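Local coordinates for protein AGR_C_1268p (Agrobacterium tumefaciens str. C58, PDB 2GHS) that probably acts as a metal-dependent gluconolactonase of the SMP-30/regucalcin family, with a beta-propeller fold that binds one divalent cation, at residues Ala63-Ile68 and Gly81-His86; Leu88-Ser93 and Gly119-His124. All blocks are in the same frame, centred on the assembly; numbering follows the deposited sequence. Where two conformers were deposited one is given.

Contacts 1 and 2 lie in successive blades of the propeller, with their centres 14 Å apart, and the chain finishes the first before it starts the second. Strand 82-87 closes one blade, and the chain then runs through 88-91 into strand 92-99, which starts the next. Their segments touch, F66 CD2 packing 3.3 Å from G92 O and I68 O 3.4 Å from M91 CG. Contact 1 approaches the predicted divalent-metal site, the W65 side chain being about 7 Å from that of E52. In contact 2 the F90 side chain is about 9 Å from the bound potassium ion and about 9 Å from that of R135, a predicted substrate residue.

Contact 1: residues Ala63-Ile68 and Gly81-His86; sequences AWWFNI and GRKTVH
K83 NZ is gripped twice, by a salt bridge to D44 OD2 and a hydrogen bond with H74 ND1. With its tip fixed, the lysine chain, bent at chi2 (71°) and chi4 (-56°), crosses the W65 side chain at about a right angle. Its CE carbon meets the far corner of the indole, 4.0 Å from W65 CZ2 and 4.2 Å from W65 CH2. W65 also stacks on H74, so the histidine of the strand in between serves both partners.

On the other face of the sheet, W64 and H86 form the second touch. W64 CZ3 lies 4.0 Å from H86 CD2 and equally near H86 NE2. The planes are 27° apart, but the rings are slid so far that they barely overlap, with the indole six-membered ring and the imidazole 5.9 Å apart at their centroids. E75 OE1 hydrogen-bonds H86 NE2 and limits how the imidazole can turn.

Strands 62-67 and 82-87 are the second and fourth of an antiparallel propeller blade and run in the same direction, with strand 72-77 between them. W64 continues onto L95 of the next blade, while W65 packs on P54 of strand 51-57 and on M48.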
ATOM      1  N   ALA A  63       4.958  12.375  -4.669  1.00  6.76           N
ATOM      2  CA  ALA A  63       4.622  11.204  -3.886  1.00  5.89           C
ATOM      3  C   ALA A  63       3.559  11.579  -2.870  1.00  9.02           C
ATOM      4  O   ALA A  63       3.600  12.639  -2.261  1.00  7.34           O
ATOM      5  CB  ALA A  63       5.886  10.671  -3.189  1.00  8.89           C
ATOM      6  N   TRP A  64       2.625  10.667  -2.675  1.00  8.03           N
ATOM      7  CA  TRP A  64       1.546  10.815  -1.733  1.00  8.12           C
ATOM      8  C   TRP A  64       1.544   9.600  -0.795  1.00  7.32           C
ATOM      9  O   TRP A  64       1.860   8.474  -1.215  1.00 10.09           O
ATOM     10  CB  TRP A  64       0.222  10.866  -2.487  1.00  8.49           C
ATOM     11  CG  TRP A  64       0.054  12.028  -3.421  1.00  8.68           C
ATOM     12  CD1 TRP A  64       0.421  12.078  -4.722  1.00  9.95           C
ATOM     13  CD2 TRP A  64      -0.590  13.268  -3.130  1.00  7.24           C
ATOM     14  NE1 TRP A  64       0.070  13.299  -5.258  1.00 11.46           N
ATOM     15  CE2 TRP A  64      -0.567  14.035  -4.287  1.00  8.63           C
ATOM     16  CE3 TRP A  64      -1.207  13.796  -1.990  1.00  8.28           C
ATOM     17  CZ2 TRP A  64      -1.119  15.323  -4.340  1.00 12.40           C
ATOM     18  CZ3 TRP A  64      -1.760  15.083  -2.044  1.00  9.24           C
ATOM     19  CH2 TRP A  64      -1.706  15.820  -3.218  1.00 10.67           C
ATOM     20  N   TRP A  65       1.195   9.814   0.475  1.00  6.83           N
ATOM     21  CA  TRP A  65       0.951   8.686   1.394  1.00  8.19           C
ATOM     22  C   TRP A  65       0.059   9.145   2.528  1.00  7.66           C
ATOM     23  O   TRP A  65      -0.272  10.344   2.622  1.00  8.50           O
ATOM     24  CB  TRP A  65       2.258   8.078   1.931  1.00  6.52           C
ATOM     25  CG  TRP A  65       3.091   8.962   2.767  1.00  8.79           C
ATOM     26  CD1 TRP A  65       3.021   9.118   4.127  1.00  9.67           C
ATOM     27  CD2 TRP A  65       4.163   9.787   2.320  1.00  6.28           C
ATOM     28  NE1 TRP A  65       3.981  10.006   4.538  1.00  8.95           N
ATOM     29  CE2 TRP A  65       4.699  10.425   3.447  1.00  7.50           C
ATOM     30  CE3 TRP A  65       4.718  10.052   1.058  1.00  9.07           C
ATOM     31  CZ2 TRP A  65       5.745  11.328   3.363  1.00  8.39           C
ATOM     32  CZ3 TRP A  65       5.784  10.946   0.975  1.00 10.74           C
ATOM     33  CH2 TRP A  65       6.270  11.576   2.126  1.00  9.47           C
ATOM     34  N   PHE A  66      -0.348   8.205   3.381  1.00  6.01           N
ATOM     35  CA  PHE A  66      -1.178   8.543   4.493  1.00  5.31           C
ATOM     36  C   PHE A  66      -0.503   8.317   5.834  1.00  7.73           C
ATOM     37  O   PHE A  66       0.372   7.483   5.975  1.00  8.60           O
ATOM     38  CB  PHE A  66      -2.475   7.700   4.466  1.00  7.98           C
ATOM     39  CG  PHE A  66      -3.326   7.930   3.271  1.00  6.35           C
ATOM     40  CD1 PHE A  66      -3.123   7.178   2.110  1.00  9.69           C
ATOM     41  CD2 PHE A  66      -4.345   8.850   3.309  1.00  9.58           C
ATOM     42  CE1 PHE A  66      -3.927   7.385   0.983  1.00  9.30           C
ATOM     43  CE2 PHE A  66      -5.138   9.082   2.205  1.00  7.05           C
ATOM     44  CZ  PHE A  66      -4.924   8.356   1.034  1.00  8.39           C
ATOM     45  N   ASN A  67      -0.966   9.074   6.820  1.00  8.42           N
ATOM     46  CA  ASN A  67      -0.747   8.779   8.252  1.00  6.75           C
ATOM     47  C   ASN A  67      -2.101   8.350   8.782  1.00  6.71           C
ATOM     48  O   ASN A  67      -2.900   9.182   9.151  1.00  8.34           O
ATOM     49  CB  ASN A  67      -0.204   9.989   8.971  1.00  8.34           C
ATOM     50  CG  ASN A  67       0.315   9.673  10.366  1.00 13.61           C
ATOM     51  OD1 ASN A  67       0.377   8.526  10.763  1.00 14.73           O
ATOM     52  ND2 ASN A  67       0.706  10.714  11.104  1.00 11.92           N
ATOM     53  N   ILE A  68      -2.361   7.042   8.723  1.00  9.39           N
ATOM     54  CA  ILE A  68      -3.754   6.554   8.760  1.00  9.34           C
ATOM     55  C   ILE A  68      -4.484   7.034  10.011  1.00 11.09           C
ATOM     56  O   ILE A  68      -5.546   7.667   9.932  1.00 10.89           O
ATOM     57  CB  ILE A  68      -3.858   4.999   8.672  1.00 10.51           C
ATOM     58  CG1 ILE A  68      -3.404   4.487   7.317  1.00 14.15           C
ATOM     59  CG2 ILE A  68      -5.346   4.563   8.917  1.00 13.01           C
ATOM     60  CD1 ILE A  68      -3.538   2.978   7.206  1.00 16.30           C
ATOM     61  N   GLY A  81      11.656  18.675  -2.661  1.00 15.10           N
ATOM     62  CA  GLY A  81      11.518  18.286  -1.255  1.00 16.44           C
ATOM     63  C   GLY A  81      10.401  19.016  -0.510  1.00 15.08           C
ATOM     64  O   GLY A  81      10.289  18.891   0.699  1.00 19.03           O
ATOM     65  N   ARG A  82       9.592  19.783  -1.227  1.00 13.85           N
ATOM     66  CA  ARG A  82       8.500  20.528  -0.643  1.00 13.45           C
ATOM     67  C   ARG A  82       7.430  19.567  -0.095  1.00 11.97           C
ATOM     68  O   ARG A  82       6.876  18.749  -0.843  1.00  8.19           O
ATOM     69  CB  ARG A  82       7.854  21.403  -1.706  1.00 13.04           C
ATOM     70  CG  ARG A  82       6.617  22.166  -1.223  1.00 19.51           C
ATOM     71  N   LYS A  83       7.118  19.716   1.189  1.00 12.11           N
ATOM     72  CA  LYS A  83       6.202  18.812   1.894  1.00 12.32           C
ATOM     73  C   LYS A  83       4.916  19.550   2.300  1.00 11.65           C
ATOM     74  O   LYS A  83       4.988  20.674   2.809  1.00 10.06           O
ATOM     75  CB  LYS A  83       6.960  18.335   3.116  1.00 14.54           C
ATOM     76  CG  LYS A  83       6.286  17.351   3.954  1.00 18.72           C
ATOM     77  CD  LYS A  83       6.223  16.002   3.258  1.00 17.71           C
ATOM     78  CE  LYS A  83       5.091  15.202   3.843  1.00 12.89           C
ATOM     79  NZ  LYS A  83       5.203  15.056   5.324  1.00 10.72           N
ATOM     80  N   THR A  84       3.754  18.948   2.072  1.00 10.29           N
ATOM     81  CA  THR A  84       2.475  19.502   2.491  1.00 10.94           C
ATOM     82  C   THR A  84       1.690  18.436   3.208  1.00  9.69           C
ATOM     83  O   THR A  84       1.733  17.271   2.823  1.00 10.15           O
ATOM     84  CB  THR A  84       1.691  20.016   1.278  1.00 12.00           C
ATOM     85  OG1 THR A  84       2.523  20.903   0.522  1.00 15.84           O
ATOM     86  CG2 THR A  84       0.394  20.783   1.686  1.00 16.23           C
ATOM     87  N   VAL A  85       1.016  18.808   4.281  1.00  8.18           N
ATOM     88  CA  VAL A  85       0.185  17.832   5.006  1.00  9.58           C
ATOM     89  C   VAL A  85      -1.272  18.286   4.983  1.00 10.28           C
ATOM     90  O   VAL A  85      -1.577  19.427   5.317  1.00 11.45           O
ATOM     91  CB  VAL A  85       0.608  17.670   6.464  1.00 10.46           C
ATOM     92  CG1 VAL A  85      -0.228  16.566   7.082  1.00 13.39           C
ATOM     93  CG2 VAL A  85       2.109  17.384   6.584  1.00 15.29           C
ATOM     94  N   HIS A  86      -2.157  17.396   4.564  1.00  9.48           N
ATOM     95  CA  HIS A  86      -3.570  17.731   4.367  1.00  7.66           C
ATOM     96  C   HIS A  86      -4.373  16.959   5.404  1.00  9.46           C
ATOM     97  O   HIS A  86      -4.247  15.760   5.504  1.00  9.51           O
ATOM     98  CB  HIS A  86      -4.043  17.343   2.974  1.00 10.85           C
ATOM     99  CG  HIS A  86      -3.214  17.923   1.868  1.00 10.35           C
ATOM    100  ND1 HIS A  86      -3.413  19.197   1.383  1.00 12.29           N
ATOM    101  CD2 HIS A  86      -2.167  17.410   1.165  1.00  8.01           C
ATOM    102  CE1 HIS A  86      -2.537  19.438   0.417  1.00 11.17           C
ATOM    103  NE2 HIS A  86      -1.769  18.374   0.270  1.00 10.28           N
TER

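Contact 2: residues Leu88-Ser93 and Gly119-His124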
ATOM      1  N   LEU A  88      -7.648  15.330   7.009  1.00  9.18           N
ATOM      2  CA  LEU A  88      -8.847  14.664   6.513  1.00  8.40           C
ATOM      3  C   LEU A  88      -9.871  14.471   7.634  1.00  7.46           C
ATOM      4  O   LEU A  88      -9.501  14.322   8.812  1.00  8.02           O
ATOM      5  CB  LEU A  88      -8.440  13.283   6.009  1.00  6.88           C
ATOM      6  CG  LEU A  88      -7.353  13.188   4.961  1.00  7.78           C
ATOM      7  CD1 LEU A  88      -7.008  11.740   4.685  1.00 11.07           C
ATOM      8  CD2 LEU A  88      -7.793  13.879   3.667  1.00 10.79           C
ATOM      9  N   PRO A  89     -11.168  14.415   7.268  1.00  7.59           N
ATOM     10  CA  PRO A  89     -12.205  14.151   8.244  1.00  9.30           C
ATOM     11  C   PRO A  89     -12.429  12.626   8.444  1.00 10.32           C
ATOM     12  O   PRO A  89     -13.448  12.260   9.004  1.00 11.16           O
ATOM     13  CB  PRO A  89     -13.458  14.724   7.567  1.00  8.11           C
ATOM     14  CG  PRO A  89     -13.201  14.517   6.102  1.00  7.95           C
ATOM     15  CD  PRO A  89     -11.694  14.550   5.907  1.00  9.90           C
ATOM     16  N   PHE A  90     -11.526  11.775   7.938  1.00  7.79           N
ATOM     17  CA  PHE A  90     -11.642  10.351   8.021  1.00  7.50           C
ATOM     18  C   PHE A  90     -10.240   9.751   7.962  1.00  8.09           C
ATOM     19  O   PHE A  90      -9.248  10.486   7.727  1.00  8.24           O
ATOM     20  CB  PHE A  90     -12.584   9.785   6.936  1.00  8.88           C
ATOM     21  CG  PHE A  90     -12.329  10.297   5.541  1.00  6.81           C
ATOM     22  CD1 PHE A  90     -11.088  10.223   4.969  1.00  6.18           C
ATOM     23  CD2 PHE A  90     -13.357  10.893   4.819  1.00  8.03           C
ATOM     24  CE1 PHE A  90     -10.847  10.696   3.656  1.00  9.22           C
ATOM     25  CE2 PHE A  90     -13.129  11.358   3.548  1.00 11.06           C
ATOM     26  CZ  PHE A  90     -11.873  11.287   2.963  1.00 10.07           C
HETATM   27  N   MSE A  91     -10.160   8.436   8.176  1.00  8.81           N
HETATM   28  CA  MSE A  91      -8.882   7.748   8.099  1.00  9.19           C
HETATM   29  C   MSE A  91      -8.695   7.253   6.688  1.00  9.92           C
HETATM   30  O   MSE A  91      -9.184   6.186   6.315  1.00  9.78           O
HETATM   31  CB  MSE A  91      -8.793   6.586   9.128  1.00  8.00           C
HETATM   32  CG  MSE A  91      -8.819   7.065  10.537  1.00  7.85           C
HETATM   33 SE   MSE A  91      -8.510   5.515  11.713  1.00 12.11          SE
HETATM   34  CE  MSE A  91      -8.558   6.337  13.352  1.00  9.89           C
ATOM     35  N   GLY A  92      -8.020   8.040   5.875  1.00  9.30           N
ATOM     36  CA  GLY A  92      -7.716   7.581   4.516  1.00  9.95           C
ATOM     37  C   GLY A  92      -6.626   6.539   4.566  1.00  9.43           C
ATOM     38  O   GLY A  92      -5.693   6.673   5.352  1.00 10.28           O
ATOM     39  N   SER A  93      -6.706   5.533   3.678  1.00  8.49           N
ATOM     40  CA  SER A  93      -5.637   4.541   3.546  1.00  8.02           C
ATOM     41  C   SER A  93      -5.153   4.216   2.145  1.00 10.00           C
ATOM     42  O   SER A  93      -4.120   3.536   2.033  1.00  9.11           O
ATOM     43  CB  SER A  93      -6.043   3.252   4.208  1.00 11.03           C
ATOM     44  OG  SER A  93      -7.141   2.683   3.493  1.00 10.83           O
ATOM     45  N   GLY A 119      -9.060  20.716  -2.517  1.00 10.70           N
ATOM     46  CA  GLY A 119      -9.090  19.703  -1.461  1.00 10.84           C
ATOM     47  C   GLY A 119     -10.476  19.257  -1.032  1.00 10.17           C
ATOM     48  O   GLY A 119     -10.612  18.547  -0.039  1.00 10.06           O
ATOM     49  N   VAL A 120     -11.515  19.714  -1.731  1.00 10.13           N
ATOM     50  CA  VAL A 120     -12.874  19.348  -1.422  1.00  9.35           C
ATOM     51  C   VAL A 120     -13.068  17.852  -1.639  1.00  8.10           C
ATOM     52  O   VAL A 120     -12.612  17.298  -2.649  1.00  7.75           O
ATOM     53  CB  VAL A 120     -13.860  20.188  -2.252  1.00 11.30           C
ATOM     54  CG1 VAL A 120     -15.274  19.646  -2.162  1.00 15.21           C
ATOM     55  CG2 VAL A 120     -13.788  21.592  -1.783  1.00 13.21           C
ATOM     56  N   LEU A 121     -13.724  17.208  -0.681  1.00  6.23           N
ATOM     57  CA  LEU A 121     -13.974  15.775  -0.693  1.00  7.53           C
ATOM     58  C   LEU A 121     -15.475  15.578  -0.855  1.00  8.95           C
ATOM     59  O   LEU A 121     -16.255  16.234  -0.177  1.00  9.89           O
ATOM     60  CB  LEU A 121     -13.528  15.156   0.633  1.00  7.36           C
ATOM     61  CG  LEU A 121     -12.036  15.269   0.942  1.00 11.02           C
ATOM     62  CD1 LEU A 121     -11.777  15.044   2.425  1.00 13.19           C
ATOM     63  CD2 LEU A 121     -11.235  14.273   0.136  1.00 14.56           C
ATOM     64  N   THR A 122     -15.860  14.609  -1.702  1.00  8.75           N
ATOM     65  CA  THR A 122     -17.267  14.324  -2.019  0.50  8.17           C
ATOM     66  C   THR A 122     -17.452  12.799  -2.028  1.00 10.08           C
ATOM     67  O   THR A 122     -16.655  12.098  -2.675  1.00 11.00           O
ATOM     68  CB  THR A 122     -17.614  14.864  -3.428  0.50  9.96           C
ATOM     69  OG1 THR A 122     -17.195  16.235  -3.580  0.50  8.59           O
ATOM     70  CG2 THR A 122     -19.091  14.765  -3.687  0.50  7.35           C
ATOM     71  N   LEU A 123     -18.467  12.266  -1.327  1.00  7.90           N
ATOM     72  CA  LEU A 123     -18.698  10.816  -1.364  1.00  8.80           C
ATOM     73  C   LEU A 123     -18.877  10.285  -2.794  1.00  7.13           C
ATOM     74  O   LEU A 123     -19.642  10.867  -3.597  1.00  8.60           O
ATOM     75  CB  LEU A 123     -19.912  10.407  -0.529  1.00  7.42           C
ATOM     76  CG  LEU A 123     -20.175   8.904  -0.435  1.00 11.41           C
ATOM     77  CD1 LEU A 123     -19.174   8.206   0.458  1.00 15.96           C
ATOM     78  CD2 LEU A 123     -21.579   8.756   0.079  1.00 15.90           C
ATOM     79  N   HIS A 124     -18.170   9.203  -3.114  1.00  7.46           N
ATOM     80  CA  HIS A 124     -18.234   8.503  -4.405  1.00  7.93           C
ATOM     81  C   HIS A 124     -19.036   7.206  -4.287  1.00 10.40           C
ATOM     82  O   HIS A 124     -19.909   6.907  -5.110  1.00 10.69           O
ATOM     83  CB  HIS A 124     -16.808   8.201  -4.879  1.00  9.64           C
ATOM     84  CG  HIS A 124     -16.730   7.361  -6.115  1.00  8.87           C
ATOM     85  ND1 HIS A 124     -17.274   7.765  -7.317  1.00 11.01           N
ATOM     86  CD2 HIS A 124     -16.161   6.154  -6.341  1.00 12.37           C
ATOM     87  CE1 HIS A 124     -17.051   6.822  -8.225  1.00 11.08           C
ATOM     88  NE2 HIS A 124     -16.362   5.842  -7.663  1.00  9.83           N
TER
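The nearest CA atoms across the two segments are those of L88 and L121, 8.9 Å apart, too wide for direct strand pairing, and no hydrogen bond crosses the gap. One segment is mostly loop, turning through P89 and F90 before strand 92-99 begins; a weak bond from G92 N to F90 O spans the end of that turn. The other leaves the G119-V120 turn and straightens into strand 121-125.

The meeting is apolar and centred on one methyl, L121 CD1. With CG anti to the carbonyl carbon (chi1 -63°), the leucine extends to the loop, where L121 CD1 meets the proline ring at P89 CD, 3.5 Å away. The same methyl is 3.8 Å from F90 CZ, reaching the ring obliquely, and 4.3 Å from L88 CD2. L121 CD2 adds a looser touch to F90. Within the loop, P89 folds back on its neighbour: its CD stands 4.1 Å above the F90 ring plane, over the ring centre.

In propeller terms, 88-91 is the crossover from the outermost strand of one blade to the innermost strand of the next, and L121 starts the outermost strand of that next blade. The contact thus joins the linker leading into the blade's innermost strand to the start of its outermost strand. I105 of strand 102-107 lies against both F90 and L121, and F112 of strand 110-115 meets the F90 ring with the planes at about 40°. L88 CD1 packs 4.2 Å from the CA of G92.

Polar bonds tie the loop and the strand after it to neighbouring sites. The backbone N of selenomethionine M91 donates to OD1 of D108, a potassium ligand, and S93 OG bonds to S136 OG and to the carbonyl of N137, predicted to bind substrate.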